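Local coordinates for cation efflux system protein CusF (Escherichia coli, PDB 3E6Z), which binds a single copper ion as a periplasmic metallochaperone and takes part in the Cus efflux system that gives resistance to copper and silver, at residues Val60-Val65 against Ser71-Ile76. The protein carries 1 engineered substitution. Sequence-based numbering, arbitrary orientation.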
loop_
_atom_site.group_PDB
_atom_site.type_symbol
_atom_site.label_atom_id
_atom_site.label_comp_id
_atom_site.label_asym_id
_atom_site.label_seq_id
_atom_site.Cartn_x
_atom_site.Cartn_y
_atom_site.Cartn_z
ATOM N N VAL A 60 2.456 9.061 -0.834
ATOM C CA VAL A 60 3.034 8.080 0.092
ATOM C C VAL A 60 3.939 7.107 -0.608
ATOM O O VAL A 60 3.786 6.820 -1.771
ATOM C CB VAL A 60 1.908 7.337 0.886
ATOM C CG1 VAL A 60 1.212 8.259 1.900
ATOM C CG2 VAL A 60 0.906 6.730 -0.116
ATOM N N ALA A 61 4.866 6.581 0.220
ATOM C CA ALA A 61 5.694 5.401 -0.137
ATOM C C ALA A 61 5.273 4.291 0.860
ATOM O O ALA A 61 5.143 4.518 2.036
ATOM C CB ALA A 61 7.170 5.754 0.093
ATOM N N PHE A 62 5.046 3.078 0.310
ATOM C CA PHE A 62 4.533 2.054 1.161
ATOM C C PHE A 62 4.996 0.744 0.598
ATOM O O PHE A 62 5.398 0.571 -0.526
ATOM C CB PHE A 62 2.972 2.134 1.324
ATOM C CG PHE A 62 2.240 1.993 0.035
ATOM C CD1 PHE A 62 2.101 3.080 -0.909
ATOM C CD2 PHE A 62 1.578 0.754 -0.305
ATOM C CE1 PHE A 62 1.411 2.893 -2.066
ATOM C CE2 PHE A 62 0.850 0.624 -1.423
ATOM C CZ PHE A 62 0.711 1.688 -2.347
ATOM N N ASN A 63 4.922 -0.231 1.526
ATOM C CA ASN A 63 5.380 -1.612 1.188
ATOM C C ASN A 63 4.265 -2.527 1.693
ATOM O O ASN A 63 3.688 -2.301 2.747
ATOM C CB ASN A 63 6.682 -1.991 1.915
ATOM C CG ASN A 63 7.822 -1.219 1.313
ATOM O OD1 ASN A 63 8.297 -1.555 0.226
ATOM N ND2 ASN A 63 8.118 -0.033 1.878
ATOM N N PHE A 64 3.949 -3.581 0.905
ATOM C CA PHE A 64 2.853 -4.482 1.336
ATOM C C PHE A 64 3.185 -5.891 0.841
ATOM O O PHE A 64 4.028 -6.153 0.011
ATOM C CB PHE A 64 1.496 -3.965 0.721
ATOM C CG PHE A 64 1.444 -3.982 -0.798
ATOM C CD1 PHE A 64 1.970 -2.879 -1.525
ATOM C CD2 PHE A 64 0.915 -5.039 -1.532
ATOM C CE1 PHE A 64 1.871 -2.821 -2.904
ATOM C CE2 PHE A 64 0.861 -4.966 -2.909
ATOM C CZ PHE A 64 1.322 -3.863 -3.566
ATOM N N VAL A 65 2.429 -6.816 1.486
ATOM C CA VAL A 65 2.518 -8.233 1.129
ATOM C C VAL A 65 1.110 -8.710 0.733
ATOM O O VAL A 65 0.106 -8.369 1.365
ATOM C CB VAL A 65 3.116 -9.102 2.277
ATOM C CG1 VAL A 65 4.521 -8.604 2.523
ATOM C CG2 VAL A 65 2.429 -9.049 3.345
ATOM N N SER A 71 -4.081 -7.006 0.667
ATOM C CA SER A 71 -2.735 -6.440 0.532
ATOM C C SER A 71 -2.408 -5.837 1.903
ATOM O O SER A 71 -2.980 -4.802 2.289
ATOM C CB SER A 71 -2.727 -5.364 -0.590
ATOM O OG SER A 71 -3.099 -5.861 -1.811
ATOM N N LEU A 72 -1.582 -6.562 2.662
ATOM C CA LEU A 72 -1.295 -6.185 4.041
ATOM C C LEU A 72 -0.115 -5.207 4.083
ATOM O O LEU A 72 0.955 -5.473 3.557
ATOM C CB LEU A 72 -0.846 -7.438 4.824
ATOM C CG LEU A 72 -1.880 -8.587 4.789
ATOM C CD1 LEU A 72 -1.284 -9.740 5.691
ATOM C CD2 LEU A 72 -3.265 -8.131 5.363
ATOM N N LEU A 73 -0.360 -4.026 4.715
ATOM C CA LEU A 73 0.753 -3.034 4.758
ATOM C C LEU A 73 1.819 -3.414 5.695
ATOM O O LEU A 73 1.597 -3.707 6.896
ATOM C CB LEU A 73 0.147 -1.682 5.169
ATOM C CG LEU A 73 -0.722 -1.016 4.119
ATOM C CD1 LEU A 73 -1.575 0.081 4.759
ATOM C CD2 LEU A 73 0.115 -0.504 2.960
ATOM N N GLN A 74 3.070 -3.394 5.227
ATOM C CA GLN A 74 4.232 -3.444 6.074
ATOM C C GLN A 74 4.489 -2.063 6.713
ATOM O O GLN A 74 4.823 -1.998 7.903
ATOM C CB GLN A 74 5.485 -3.839 5.260
ATOM C CG GLN A 74 5.413 -5.218 4.521
ATOM C CD GLN A 74 5.537 -6.380 5.525
ATOM O OE1 GLN A 74 4.538 -6.738 6.164
ATOM N NE2 GLN A 74 6.744 -6.896 5.658
ATOM N N ASP A 75 4.365 -1.007 5.892
ATOM C CA ASP A 75 4.715 0.350 6.375
ATOM C C ASP A 75 4.130 1.321 5.356
ATOM O O ASP A 75 3.836 0.963 4.214
ATOM C CB ASP A 75 6.223 0.498 6.542
ATOM C CG ASP A 75 6.995 0.095 5.278
ATOM O OD1 ASP A 75 6.829 0.747 4.228
ATOM O OD2 ASP A 75 7.591 -1.017 5.300
ATOM N N ILE A 76 3.988 2.575 5.797
ATOM C CA ILE A 76 3.521 3.642 4.906
ATOM C C ILE A 76 3.995 4.894 5.563
ATOM O O ILE A 76 3.940 5.107 6.734
ATOM C CB ILE A 76 1.945 3.581 4.754
ATOM C CG1 ILE A 76 1.493 4.711 3.786
ATOM C CG2 ILE A 76 1.199 3.646 6.083
ATOM C CD1 ILE A 76 0.136 4.468 3.276
HETATM O O HOH W 1 7.007 3.426 3.940
#
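N63 meets D75 through a nearly straight hydrogen bond, ND2 to OD1 at 2.8 Å. The carboxylate oxygen lies in the amide plane of N63 and takes the N-H on its syn lone pair, yet the two flat groups are turned 63° apart. D75 reaches across because CG sits between its backbone N and carbonyl carbon (chi1 52°). Its OD1 also accepts a hydrogen bond from a water that donates a second one to A61 O, while N63 OD1 goes to S9 OG on strand 8-18, fixing the amide's flip. Behind this pair the backbone forms a classic beta bulge in the antiparallel hairpin of strands 59-67 and 70-78, part of the CusF OB-fold barrel: Q74 and D75 stand across from the single N63, whose O receives Q74 N at 2.8 Å and, weakly, D75 N at 3.5 Å. Beyond the bulge, V65 and L72 exchange two backbone bonds. On the opposite face F62, F64, L73 and I76 are buried. L73 CD2 approaches the F62 ring obliquely at CD2, 3.8 Å away, and I76 CG1 packs 3.9 Å from V60 CB. S71, its OG hydrogen-bonded to Q66 OE1, brings CB to 3.8 Å from F64 CD2. Both phenyl rings meet F43 edge-to-face, and the F64 side chain's nearest atom is about 6 Å from the copper(II) ion bound by H28, M39 and M41.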